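Local atomic coordinates of exodeoxyribonuclease 10 (PDB entry 4FZX), a protein that degrades single-stranded and double-stranded DNA from the 3' end towards the 5' end, as a magnesium-dependent exonuclease of the DEDDh (DnaQ) family. Residues R3-E8 with E75-H80; V37-P42 with A56-K61; R121-Q126 with A144-D149; D66-Y71 with V88-P93. All blocks are in the same frame, centred on the assembly; numbering follows the deposited sequence.

Contact 1 lies near the centre of the chain. It joins the two inner parallel strands of the sheet and carries two acidic residues of the metal site. Contact 4 is also buried, but it is purely apolar. It covers the sheet face that bears Tyr77, and the two meet where Arg3 and Tyr77 both bind the carbonyl of Tyr71. Contact 3 packs a loop on helix 136-154, whose inner side touches Ile4 and Val78 of contact 1. Nearer the surface, it adds a salt bridge to its apolar contacts. Contact 2 is the most peripheral, with no hydrogen bond between its segments. Contacts 2 and 3 lie on opposite sides of the chain's centre.

Contact 1: residues R3-E8 with E75-H80; sequences RIIDTE and EWYVAH. With NA (sodium ion), chain G; NA (sodium ion), chain E; nucleotides of chain A.
Arg3 and Tyr77 lie side by side on one face of the sheet, where neighbouring strands 2-9 and 76-79 run parallel. Three backbone bonds join the strands: Arg3 N to Trp76 O, Val78 N to Arg3 O (2.8 Å) and Ile5 N to Val78 O (2.8 Å, 169°). Packing is tight round Tyr77. Ile5 CG1 meets its ring edge at CD1, 3.7 Å away and in the ring plane. Arg3 CD lies 3.9 Å from Tyr77 CE1. Arg3 NE pairs with Asp23, while Arg3 NH1 and Tyr77 OH share Tyr71 O. An alanine in place of Tyr77 would probably leave Ile5 CG1 and Arg3 CD beside a gap and cost Tyr71 O a partner. On the other face Ile4 CG1 touches Val78 CB.

These strands belong to the RNase H-like sheet of the DEDDh exonucleases, and strand 2-9 carries two of the family's acids. Beyond Ile5 the strands separate, and water takes over. Water 1 accepts from His80 N and lies 2.7 Å from Ile5 O. Asp6 spans two sodium ions: OD1 binds one at 2.4 Å, and OD2, more loosely, shares the other with Glu8 OE2. Asp139 completes the acidic site, and OP1 of DG17 in DNA chain A bridges both ions.

Contact 2: residues V37-P42 with A56-K61; sequences VRPDRP and AMVADK
Val58 CB faces the backbone carbonyl of Val37, with Val37 O at 3.4 Å. The contact joins the loop after strand 28-36 to a type I beta turn, Val58 to Lys61, that follows on from short helix 55-58. The turn is closed by a backbone bond from Lys61 N to Val58 O.

The apolar part centres on Val58. Its CG2 sits between the backbone N and the carbonyl carbon (chi1 of the residue -60°), and from there it reaches Pro39 CD at 3.7 Å. The two side chains cross at about a right angle. Ile53 and Leu36 also touch Val58, and Cys10 and Val17 touch Pro39, so this part continues into the protein.

The next group consists of van der Waals contacts between side-chain carbons and backbone. Arg38 CB touches two carbonyl oxygens of the turn, Lys61 O at 3.4 Å and Val58 O at 3.5 Å. Lys61 CB lies 3.6 Å from Arg38 N.

Among the charged groups, no salt bridge crosses the contact. Lys61 NZ makes a weak bond to Asp60 OD1 within its own segment, as its chain bends back at chi2 and chi4.

Arg38 follows the turn with an extended chain from CG to NE. Ala59 O sits over one face of its guanidinium, offset toward the rim, 3.6 Å from Arg38 NE.

Contact 3: residues R121-Q126 with A144-D149; sequences RKLNVQ and AALLID
Arg121 grips Asp149 side-on, with one nitrogen on each carboxylate oxygen. The pair joins the loop after helix 114-120 to helix 136-154. That loop starts with a Schellman motif, in which Lys122 has positive phi.

The first shell has this salt bridge, Leu123 and Val125. Arg121 NE donates to Asp149 OD2 at 2.7 Å with an angle of 163°. Arg121 NH2 donates to Asp149 OD1 at 3.2 Å. Both oxygens use their syn lone pairs. The guanidinium and carboxylate planes are only 9° apart, so the two groups form a nearly flat pair. The arginine chain bends at chi2 and chi3, which folds CB, CG and CD round Asp149 OD2. A leucine in place of Arg121 would probably leave the Asp149 carboxylate without its charged mate and free it to turn.

Next to the pair lies Leu123. Its two methyls divide the helix surface between them. CD2 packs on Asp149 CB at 3.5 Å, beside the carboxylate stem. CD1 lies 3.7 Å from Leu146 CA, against the helix backbone. Val125 packs on Ala145.

Further out, other residues hold the pieces in place. Trp107 touches both Arg121 and Asp149, and Thr153, one turn on along the helix, also touches Arg121. The hydroxyl of Tyr118 bonds to Val125 N and so ties the loop back to helix 114-120. Tyr141, Ile142 and Ile29 pack round the Val125 side chain. They back its close approach to the small Ala145, with Val125 CB 3.7 Å from Ala145 CB.

Contact 4: residues D66-Y71 with V88-P93; sequences DVIPHY and VLPEMP
Two connecting segments meet over one face of the central sheet in this RNase H-like fold: residues 66-71, on and after the short helix 64-67, and the loop between helix 82-88 and strand 95-98. Ile68 is the main residue of the first segment. Its CG1 is set anti to the backbone N (chi1 -157°), and this sends the branch toward the loop. CG1 meets the selenium of selenomethionine Met92, SE, at 3.7 Å, and Ile68 CD1 lies 3.8 Å from the same atom. Ile68 and Met92 approach tip to tip.

Pro90 meets the branches of Ile68 with CG, a corner of its ring. This atom is 4.1 Å from Ile68 CG1 and equally far from Ile68 CG2. Ile68 CD1 also approaches Leu89 CG.

The Met92 chain bends at chi2 (-59°) and chi3 (-68°). This brings Met92 CE to 4.0 Å from Tyr71 CB. Ile19 touches Ile68 and Tyr71 from the sheet, while Ile5 and Thr7 touch Leu89.

No hydrogen bond crosses between the segments. Tyr71 OH bonds to His35, and its carbonyl is bound from the sheet. The two segments are therefore held together by apolar packing, while the polar groups of Tyr71 tie it to the sheet.

Contact 1: residues R3-E8 with E75-H80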
# COMPACT_ATOMS: atom_id res chain seq x y z
N ARG C 3 20.13 2.53 27.58
CA ARG C 3 21.57 2.47 27.58
C ARG C 3 22.11 2.41 26.14
O ARG C 3 21.81 1.48 25.40
CB ARG C 3 22.06 1.27 28.38
CG ARG C 3 23.55 1.14 28.44
CD ARG C 3 23.96 0.35 29.64
NE ARG C 3 23.68 1.10 30.86
CZ ARG C 3 23.69 0.57 32.08
NH1 ARG C 3 23.96 -0.72 32.26
NH2 ARG C 3 23.45 1.36 33.13
N ILE C 4 22.81 3.46 25.74
CA ILE C 4 23.40 3.51 24.42
C ILE C 4 24.73 2.80 24.49
O ILE C 4 25.49 3.01 25.42
CB ILE C 4 23.61 4.99 23.95
CG1 ILE C 4 22.27 5.66 23.66
CG2 ILE C 4 24.53 5.03 22.71
CD1 ILE C 4 21.34 5.72 24.87
N ILE C 5 24.96 1.90 23.53
CA ILE C 5 26.17 1.07 23.48
C ILE C 5 26.90 1.32 22.16
O ILE C 5 26.28 1.42 21.10
CB ILE C 5 25.82 -0.46 23.53
CG1 ILE C 5 25.45 -0.89 24.94
CG2 ILE C 5 27.04 -1.30 23.10
CD1 ILE C 5 26.57 -1.61 25.65
N ASP C 6 28.23 1.34 22.22
CA ASP C 6 29.04 1.26 21.02
C ASP C 6 30.27 0.38 21.23
O ASP C 6 30.83 0.33 22.32
CB ASP C 6 29.47 2.65 20.53
CG ASP C 6 30.21 2.61 19.19
OD1 ASP C 6 29.56 2.43 18.14
OD2 ASP C 6 31.44 2.78 19.18
N THR C 7 30.71 -0.22 20.13
CA THR C 7 31.78 -1.21 20.14
C THR C 7 32.69 -0.92 18.93
O THR C 7 32.23 -0.86 17.81
CB THR C 7 31.17 -2.63 19.93
OG1 THR C 7 30.38 -2.99 21.08
CG2 THR C 7 32.24 -3.64 19.76
N GLU C 8 33.98 -0.75 19.16
CA GLU C 8 34.93 -0.79 18.07
C GLU C 8 35.60 -2.16 18.04
O GLU C 8 35.81 -2.77 19.09
CB GLU C 8 35.98 0.32 18.19
CG GLU C 8 35.41 1.73 18.41
CD GLU C 8 34.50 2.20 17.26
OE1 GLU C 8 34.82 1.93 16.08
OE2 GLU C 8 33.48 2.85 17.55
N GLU C 75 17.02 -2.41 30.75
CA GLU C 75 15.98 -3.07 29.95
C GLU C 75 16.16 -2.84 28.44
O GLU C 75 15.74 -3.67 27.60
CB GLU C 75 14.59 -2.60 30.40
CG GLU C 75 14.33 -2.78 31.92
CD GLU C 75 14.12 -4.24 32.31
OE1 GLU C 75 15.10 -4.94 32.65
OE2 GLU C 75 12.96 -4.69 32.25
N TRP C 76 16.81 -1.73 28.10
CA TRP C 76 16.92 -1.26 26.72
C TRP C 76 18.38 -0.97 26.35
O TRP C 76 19.05 -0.18 27.01
CB TRP C 76 16.10 0.01 26.52
CG TRP C 76 14.68 -0.12 26.98
CD1 TRP C 76 14.11 0.50 28.06
CD2 TRP C 76 13.64 -0.87 26.35
NE1 TRP C 76 12.79 0.14 28.16
CE2 TRP C 76 12.47 -0.70 27.13
CE3 TRP C 76 13.59 -1.72 25.24
CZ2 TRP C 76 11.26 -1.31 26.80
CZ3 TRP C 76 12.38 -2.33 24.92
CH2 TRP C 76 11.23 -2.12 25.70
N TYR C 77 18.86 -1.63 25.31
CA TYR C 77 20.16 -1.30 24.75
C TYR C 77 19.96 -0.69 23.38
O TYR C 77 19.16 -1.20 22.57
CB TYR C 77 21.04 -2.54 24.66
CG TYR C 77 21.45 -3.03 26.00
CD1 TYR C 77 22.61 -2.56 26.60
CD2 TYR C 77 20.62 -3.87 26.74
CE1 TYR C 77 22.94 -2.93 27.89
CE2 TYR C 77 20.95 -4.25 28.02
CZ TYR C 77 22.10 -3.76 28.60
OH TYR C 77 22.46 -4.18 29.86
N VAL C 78 20.62 0.44 23.14
CA VAL C 78 20.42 1.21 21.93
C VAL C 78 21.76 1.26 21.18
O VAL C 78 22.82 1.48 21.78
CB VAL C 78 19.95 2.67 22.25
CG1 VAL C 78 19.73 3.46 20.97
CG2 VAL C 78 18.66 2.68 23.11
N ALA C 79 21.73 1.02 19.88
CA ALA C 79 22.93 1.12 19.08
C ALA C 79 22.58 1.56 17.69
O ALA C 79 21.45 1.37 17.24
CB ALA C 79 23.68 -0.22 19.05
N HIS C 80 23.53 2.19 17.00
CA HIS C 80 23.32 2.58 15.62
C HIS C 80 23.66 1.45 14.67
O HIS C 80 24.82 1.13 14.46
CB HIS C 80 24.09 3.85 15.28
CG HIS C 80 23.64 4.49 13.99
ND1 HIS C 80 22.50 5.25 13.91
CD2 HIS C 80 24.09 4.34 12.72
CE1 HIS C 80 22.30 5.60 12.65
NE2 HIS C 80 23.24 5.04 11.91
NA NA G . 31.70 3.62 16.41
NA NA E . 28.94 1.30 16.09
P DG A 17 30.92 1.53 13.53
OP1 DG A 17 31.00 1.98 14.93
OP2 DG A 17 30.93 2.55 12.46
O5' DG A 17 32.06 0.47 13.23
C5' DG A 17 32.28 -0.58 14.15
C4' DG A 17 33.59 -1.29 13.89
O4' DG A 17 33.44 -2.06 12.69
C3' DG A 17 34.82 -0.43 13.67
O3' DG A 17 35.41 -0.15 14.93
C2' DG A 17 35.71 -1.34 12.83
C1' DG A 17 34.69 -2.14 12.03
N9 DG A 17 34.45 -1.58 10.72
C8 DG A 17 33.55 -0.59 10.40
N7 DG A 17 33.55 -0.30 9.14
C5 DG A 17 34.49 -1.17 8.59
C6 DG A 17 34.91 -1.31 7.26
O6 DG A 17 34.48 -0.68 6.28
N1 DG A 17 35.90 -2.29 7.13
C2 DG A 17 36.41 -3.04 8.18
N2 DG A 17 37.37 -3.94 7.87
N3 DG A 17 36.03 -2.90 9.44
C4 DG A 17 35.07 -1.95 9.56
P DA A 16 27.48 3.39 9.71
OP1 DA A 16 27.21 4.35 10.80
OP2 DA A 16 28.50 3.63 8.65
O5' DA A 16 27.80 1.97 10.40
C5' DA A 16 27.03 1.50 11.49
C4' DA A 16 27.63 0.20 12.03
O4' DA A 16 27.26 -0.89 11.14
C3' DA A 16 29.16 0.17 12.09
O3' DA A 16 29.62 0.64 13.39
C2' DA A 16 29.48 -1.31 11.86
C1' DA A 16 28.35 -1.74 10.93
N9 DA A 16 28.76 -1.66 9.54
C8 DA A 16 29.31 -0.60 8.90
N7 DA A 16 29.66 -0.86 7.67
C5 DA A 16 29.29 -2.17 7.50
C6 DA A 16 29.42 -3.04 6.41
N6 DA A 16 29.94 -2.68 5.23
N1 DA A 16 29.01 -4.31 6.58
C2 DA A 16 28.50 -4.66 7.77
N3 DA A 16 28.34 -3.94 8.88
C4 DA A 16 28.76 -2.69 8.65
O HOH W 1 26.30 2.14 18.48
O HOH W 2 29.67 -0.48 17.06
O HOH W 3 33.41 3.65 14.45
O HOH W 4 26.72 0.57 16.29
O HOH W 5 28.42 3.71 15.54

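Contact 2: residues V37-P42 with A56-K61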
# COMPACT_ATOMS: atom_id res chain seq x y z
N VAL C 37 39.66 -3.03 25.27
CA VAL C 37 39.46 -4.45 25.41
C VAL C 37 40.49 -5.21 24.57
O VAL C 37 40.77 -4.82 23.43
CB VAL C 37 38.05 -4.85 24.92
CG1 VAL C 37 37.92 -6.38 24.88
CG2 VAL C 37 36.99 -4.22 25.80
N ARG C 38 41.03 -6.28 25.14
CA ARG C 38 41.90 -7.17 24.41
C ARG C 38 41.10 -8.10 23.49
O ARG C 38 40.28 -8.86 23.95
CB ARG C 38 42.73 -8.00 25.38
CG ARG C 38 43.86 -8.78 24.74
CD ARG C 38 44.56 -9.58 25.80
NE ARG C 38 45.63 -10.42 25.27
CZ ARG C 38 46.33 -11.29 26.00
NH1 ARG C 38 46.05 -11.44 27.30
NH2 ARG C 38 47.29 -12.01 25.44
N PRO C 39 41.34 -8.02 22.18
CA PRO C 39 40.47 -8.75 21.26
C PRO C 39 40.84 -10.23 21.15
O PRO C 39 41.94 -10.62 21.52
CB PRO C 39 40.72 -8.04 19.93
CG PRO C 39 42.13 -7.58 20.03
CD PRO C 39 42.34 -7.20 21.47
N ASP C 40 39.93 -11.04 20.62
CA ASP C 40 40.16 -12.47 20.49
C ASP C 40 40.93 -12.78 19.20
O ASP C 40 41.08 -13.94 18.82
CB ASP C 40 38.82 -13.24 20.52
CG ASP C 40 37.87 -12.82 19.38
OD1 ASP C 40 38.24 -11.98 18.54
OD2 ASP C 40 36.74 -13.35 19.33
N ARG C 41 41.39 -11.74 18.52
CA ARG C 41 41.98 -11.90 17.19
C ARG C 41 42.74 -10.64 16.82
O ARG C 41 42.57 -9.60 17.46
CB ARG C 41 40.89 -12.19 16.16
CG ARG C 41 40.10 -10.96 15.74
CD ARG C 41 38.84 -11.35 15.00
NE ARG C 41 37.92 -12.06 15.88
CZ ARG C 41 36.76 -12.58 15.48
NH1 ARG C 41 36.37 -12.45 14.21
NH2 ARG C 41 35.99 -13.22 16.36
N PRO C 42 43.57 -10.71 15.77
CA PRO C 42 44.35 -9.54 15.37
C PRO C 42 43.45 -8.41 14.86
O PRO C 42 42.42 -8.67 14.24
CB PRO C 42 45.25 -10.07 14.23
CG PRO C 42 45.08 -11.58 14.24
CD PRO C 42 43.72 -11.82 14.81
N ALA C 56 49.22 -2.38 20.61
CA ALA C 56 49.88 -2.03 21.85
C ALA C 56 48.92 -1.33 22.82
O ALA C 56 49.08 -1.44 24.03
CB ALA C 56 51.11 -1.18 21.60
N MSE C 57 47.93 -0.63 22.28
CA MSE C 57 46.97 0.07 23.15
C MSE C 57 46.09 -0.92 23.92
O MSE C 57 45.56 -0.60 24.98
CB MSE C 57 46.11 1.05 22.36
CG MSE C 57 46.73 2.41 22.16
SE MSE C 57 45.81 3.42 20.77
CE MSE C 57 44.20 3.91 21.77
N VAL C 58 45.98 -2.15 23.41
CA VAL C 58 45.05 -3.12 24.01
C VAL C 58 45.69 -4.42 24.49
O VAL C 58 44.99 -5.29 25.04
CB VAL C 58 43.82 -3.41 23.08
CG1 VAL C 58 43.04 -2.14 22.81
CG2 VAL C 58 44.26 -4.04 21.78
N ALA C 59 47.02 -4.49 24.41
CA ALA C 59 47.77 -5.73 24.66
C ALA C 59 47.58 -6.31 26.06
O ALA C 59 47.61 -7.52 26.23
CB ALA C 59 49.26 -5.53 24.36
N ASP C 60 47.42 -5.45 27.05
CA ASP C 60 47.33 -5.86 28.46
C ASP C 60 45.93 -5.62 29.04
O ASP C 60 45.76 -5.47 30.25
CB ASP C 60 48.36 -5.08 29.28
CG ASP C 60 48.15 -3.59 29.17
OD1 ASP C 60 47.60 -3.13 28.13
OD2 ASP C 60 48.47 -2.86 30.13
N LYS C 61 44.92 -5.53 28.19
CA LYS C 61 43.60 -5.13 28.64
C LYS C 61 42.79 -6.36 28.99
O LYS C 61 43.17 -7.47 28.67
CB LYS C 61 42.90 -4.29 27.56
CG LYS C 61 43.50 -2.91 27.38
CD LYS C 61 43.39 -2.12 28.68
CE LYS C 61 43.86 -0.69 28.53
NZ LYS C 61 45.33 -0.64 28.54

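Contact 3: residues R121-Q126 with A144-D149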
# COMPACT_ATOMS: atom_id res chain seq x y z
N ARG C 121 21.17 16.44 10.99
CA ARG C 121 20.20 16.79 12.01
C ARG C 121 20.72 17.98 12.81
O ARG C 121 20.05 18.48 13.70
CB ARG C 121 19.94 15.59 12.94
CG ARG C 121 19.17 14.44 12.30
CD ARG C 121 17.83 14.92 11.74
NE ARG C 121 17.00 15.51 12.79
CZ ARG C 121 15.92 16.24 12.57
NH1 ARG C 121 15.52 16.48 11.33
NH2 ARG C 121 15.22 16.73 13.60
N LYS C 122 21.95 18.39 12.51
CA LYS C 122 22.52 19.60 13.11
C LYS C 122 22.55 19.49 14.62
O LYS C 122 22.26 20.45 15.33
CB LYS C 122 21.72 20.85 12.70
CG LYS C 122 21.34 20.89 11.22
CD LYS C 122 22.53 21.23 10.33
CE LYS C 122 22.08 21.60 8.92
NZ LYS C 122 21.77 20.39 8.08
N LEU C 123 22.88 18.30 15.10
CA LEU C 123 22.96 18.04 16.53
C LEU C 123 24.20 18.66 17.15
O LEU C 123 25.19 18.96 16.46
CB LEU C 123 22.90 16.54 16.81
CG LEU C 123 21.63 15.85 16.33
CD1 LEU C 123 21.83 14.38 16.24
CD2 LEU C 123 20.46 16.18 17.24
N ASN C 124 24.15 18.88 18.45
CA ASN C 124 25.27 19.46 19.16
C ASN C 124 25.31 18.83 20.52
O ASN C 124 24.46 19.12 21.35
CB ASN C 124 25.10 20.99 19.27
CG ASN C 124 26.34 21.69 19.79
OD1 ASN C 124 27.47 21.32 19.46
ND2 ASN C 124 26.14 22.75 20.56
N VAL C 125 26.16 17.82 20.67
CA VAL C 125 26.38 17.20 21.97
C VAL C 125 27.77 17.58 22.50
O VAL C 125 28.70 17.81 21.73
CB VAL C 125 26.21 15.66 21.90
CG1 VAL C 125 27.40 15.01 21.18
CG2 VAL C 125 25.98 15.06 23.28
N GLN C 126 27.89 17.72 23.81
CA GLN C 126 29.19 17.89 24.43
C GLN C 126 29.85 16.53 24.49
O GLN C 126 29.38 15.64 25.21
CB GLN C 126 29.01 18.44 25.85
CG GLN C 126 30.29 18.96 26.49
CD GLN C 126 30.03 19.51 27.89
OE1 GLN C 126 29.58 20.66 28.06
NE2 GLN C 126 30.25 18.68 28.91
N ALA C 144 23.56 8.87 21.27
CA ALA C 144 22.65 9.34 22.31
C ALA C 144 21.99 10.65 21.89
O ALA C 144 20.76 10.80 21.99
CB ALA C 144 23.38 9.51 23.65
N ALA C 145 22.79 11.60 21.40
CA ALA C 145 22.22 12.85 20.89
C ALA C 145 21.22 12.58 19.77
O ALA C 145 20.16 13.20 19.71
CB ALA C 145 23.34 13.81 20.39
N LEU C 146 21.55 11.65 18.89
CA LEU C 146 20.63 11.26 17.83
C LEU C 146 19.34 10.65 18.38
O LEU C 146 18.26 10.91 17.87
CB LEU C 146 21.31 10.28 16.88
CG LEU C 146 20.40 9.64 15.84
CD1 LEU C 146 19.73 10.70 14.94
CD2 LEU C 146 21.16 8.60 15.01
N LEU C 147 19.45 9.84 19.43
CA LEU C 147 18.30 9.16 19.98
C LEU C 147 17.37 10.17 20.67
O LEU C 147 16.15 10.11 20.52
CB LEU C 147 18.73 8.08 20.97
CG LEU C 147 17.61 7.58 21.90
CD1 LEU C 147 16.62 6.66 21.14
CD2 LEU C 147 18.18 6.89 23.11
N ILE C 148 17.96 11.14 21.36
CA ILE C 148 17.17 12.18 22.02
C ILE C 148 16.39 12.98 20.98
O ILE C 148 15.19 13.23 21.15
CB ILE C 148 18.04 13.12 22.89
CG1 ILE C 148 18.53 12.38 24.13
CG2 ILE C 148 17.24 14.38 23.32
CD1 ILE C 148 19.70 13.02 24.83
N ASP C 149 17.06 13.33 19.89
CA ASP C 149 16.44 14.02 18.76
C ASP C 149 15.28 13.19 18.18
O ASP C 149 14.18 13.70 17.98
CB ASP C 149 17.49 14.30 17.69
CG ASP C 149 16.92 14.92 16.43
OD1 ASP C 149 15.98 15.74 16.51
OD2 ASP C 149 17.46 14.64 15.35

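Contact 4: residues D66-Y71 with V88-P93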
# COMPACT_ATOMS: atom_id res chain seq x y z
N ASP C 66 35.40 -10.33 30.59
CA ASP C 66 35.77 -9.77 31.88
C ASP C 66 35.07 -8.43 32.10
O ASP C 66 34.92 -7.98 33.23
CB ASP C 66 37.29 -9.53 31.93
CG ASP C 66 38.10 -10.84 31.88
OD1 ASP C 66 37.59 -11.89 32.34
OD2 ASP C 66 39.27 -10.79 31.41
N VAL C 67 34.66 -7.80 31.01
CA VAL C 67 34.33 -6.38 31.02
C VAL C 67 32.83 -6.20 30.78
O VAL C 67 32.18 -5.35 31.38
CB VAL C 67 35.22 -5.61 29.96
CG1 VAL C 67 34.40 -4.70 29.10
CG2 VAL C 67 36.38 -4.87 30.65
N ILE C 68 32.26 -7.14 30.02
CA ILE C 68 30.85 -7.04 29.63
C ILE C 68 29.85 -6.95 30.80
O ILE C 68 28.87 -6.21 30.71
CB ILE C 68 30.44 -8.10 28.57
CG1 ILE C 68 29.21 -7.63 27.80
CG2 ILE C 68 30.21 -9.46 29.20
CD1 ILE C 68 29.41 -6.30 27.08
N PRO C 69 30.14 -7.62 31.93
CA PRO C 69 29.14 -7.57 33.01
C PRO C 69 28.89 -6.17 33.57
O PRO C 69 27.79 -5.90 34.04
CB PRO C 69 29.72 -8.49 34.09
CG PRO C 69 30.68 -9.40 33.33
CD PRO C 69 31.27 -8.51 32.28
N HIS C 70 29.83 -5.25 33.39
CA HIS C 70 29.66 -3.86 33.85
C HIS C 70 28.59 -3.11 33.08
O HIS C 70 28.08 -2.10 33.55
CB HIS C 70 30.98 -3.10 33.76
CG HIS C 70 32.07 -3.70 34.58
ND1 HIS C 70 33.31 -4.01 34.07
CD2 HIS C 70 32.10 -4.06 35.89
CE1 HIS C 70 34.05 -4.54 35.02
NE2 HIS C 70 33.34 -4.59 36.13
N TYR C 71 28.23 -3.65 31.92
CA TYR C 71 27.23 -3.05 31.06
C TYR C 71 25.84 -3.66 31.25
O TYR C 71 24.84 -3.12 30.72
CB TYR C 71 27.68 -3.15 29.59
CG TYR C 71 28.95 -2.36 29.34
CD1 TYR C 71 28.89 -1.02 28.94
CD2 TYR C 71 30.20 -2.89 29.64
CE1 TYR C 71 30.07 -0.25 28.79
CE2 TYR C 71 31.38 -2.14 29.52
CZ TYR C 71 31.30 -0.82 29.08
OH TYR C 71 32.45 -0.08 28.94
N VAL C 88 28.26 -8.99 17.56
CA VAL C 88 29.69 -9.07 17.89
C VAL C 88 29.92 -9.11 19.41
O VAL C 88 30.98 -9.51 19.87
CB VAL C 88 30.52 -7.95 17.22
CG1 VAL C 88 30.35 -7.99 15.71
CG2 VAL C 88 30.13 -6.58 17.76
N LEU C 89 28.92 -8.69 20.17
CA LEU C 89 28.99 -8.71 21.62
C LEU C 89 28.45 -10.04 22.15
O LEU C 89 27.62 -10.68 21.50
CB LEU C 89 28.14 -7.56 22.18
CG LEU C 89 28.77 -6.23 22.64
CD1 LEU C 89 30.20 -6.04 22.22
CD2 LEU C 89 27.90 -5.04 22.25
N PRO C 90 28.87 -10.43 23.38
CA PRO C 90 28.17 -11.49 24.13
C PRO C 90 26.71 -11.12 24.36
O PRO C 90 26.35 -9.93 24.32
CB PRO C 90 28.90 -11.52 25.48
CG PRO C 90 30.17 -10.71 25.29
CD PRO C 90 29.84 -9.70 24.22
N GLU C 91 25.86 -12.12 24.57
CA GLU C 91 24.43 -11.89 24.76
C GLU C 91 24.16 -10.85 25.85
O GLU C 91 24.70 -10.95 26.94
CB GLU C 91 23.71 -13.20 25.11
CG GLU C 91 22.20 -13.05 25.26
CD GLU C 91 21.48 -14.39 25.43
OE1 GLU C 91 20.77 -14.57 26.45
OE2 GLU C 91 21.62 -15.26 24.54
N MSE C 92 23.31 -9.88 25.56
CA MSE C 92 22.94 -8.84 26.53
C MSE C 92 21.55 -9.11 27.12
O MSE C 92 20.70 -9.73 26.46
CB MSE C 92 22.95 -7.45 25.86
CG MSE C 92 24.28 -7.07 25.22
SE MSE C 92 25.74 -7.09 26.52
CE MSE C 92 25.20 -5.58 27.61
N PRO C 93 21.31 -8.66 28.37
CA PRO C 93 20.10 -9.00 29.13
C PRO C 93 18.85 -8.21 28.76
O PRO C 93 17.82 -8.38 29.39
CB PRO C 93 20.49 -8.66 30.58
CG PRO C 93 21.56 -7.66 30.45
CD PRO C 93 22.34 -8.07 29.24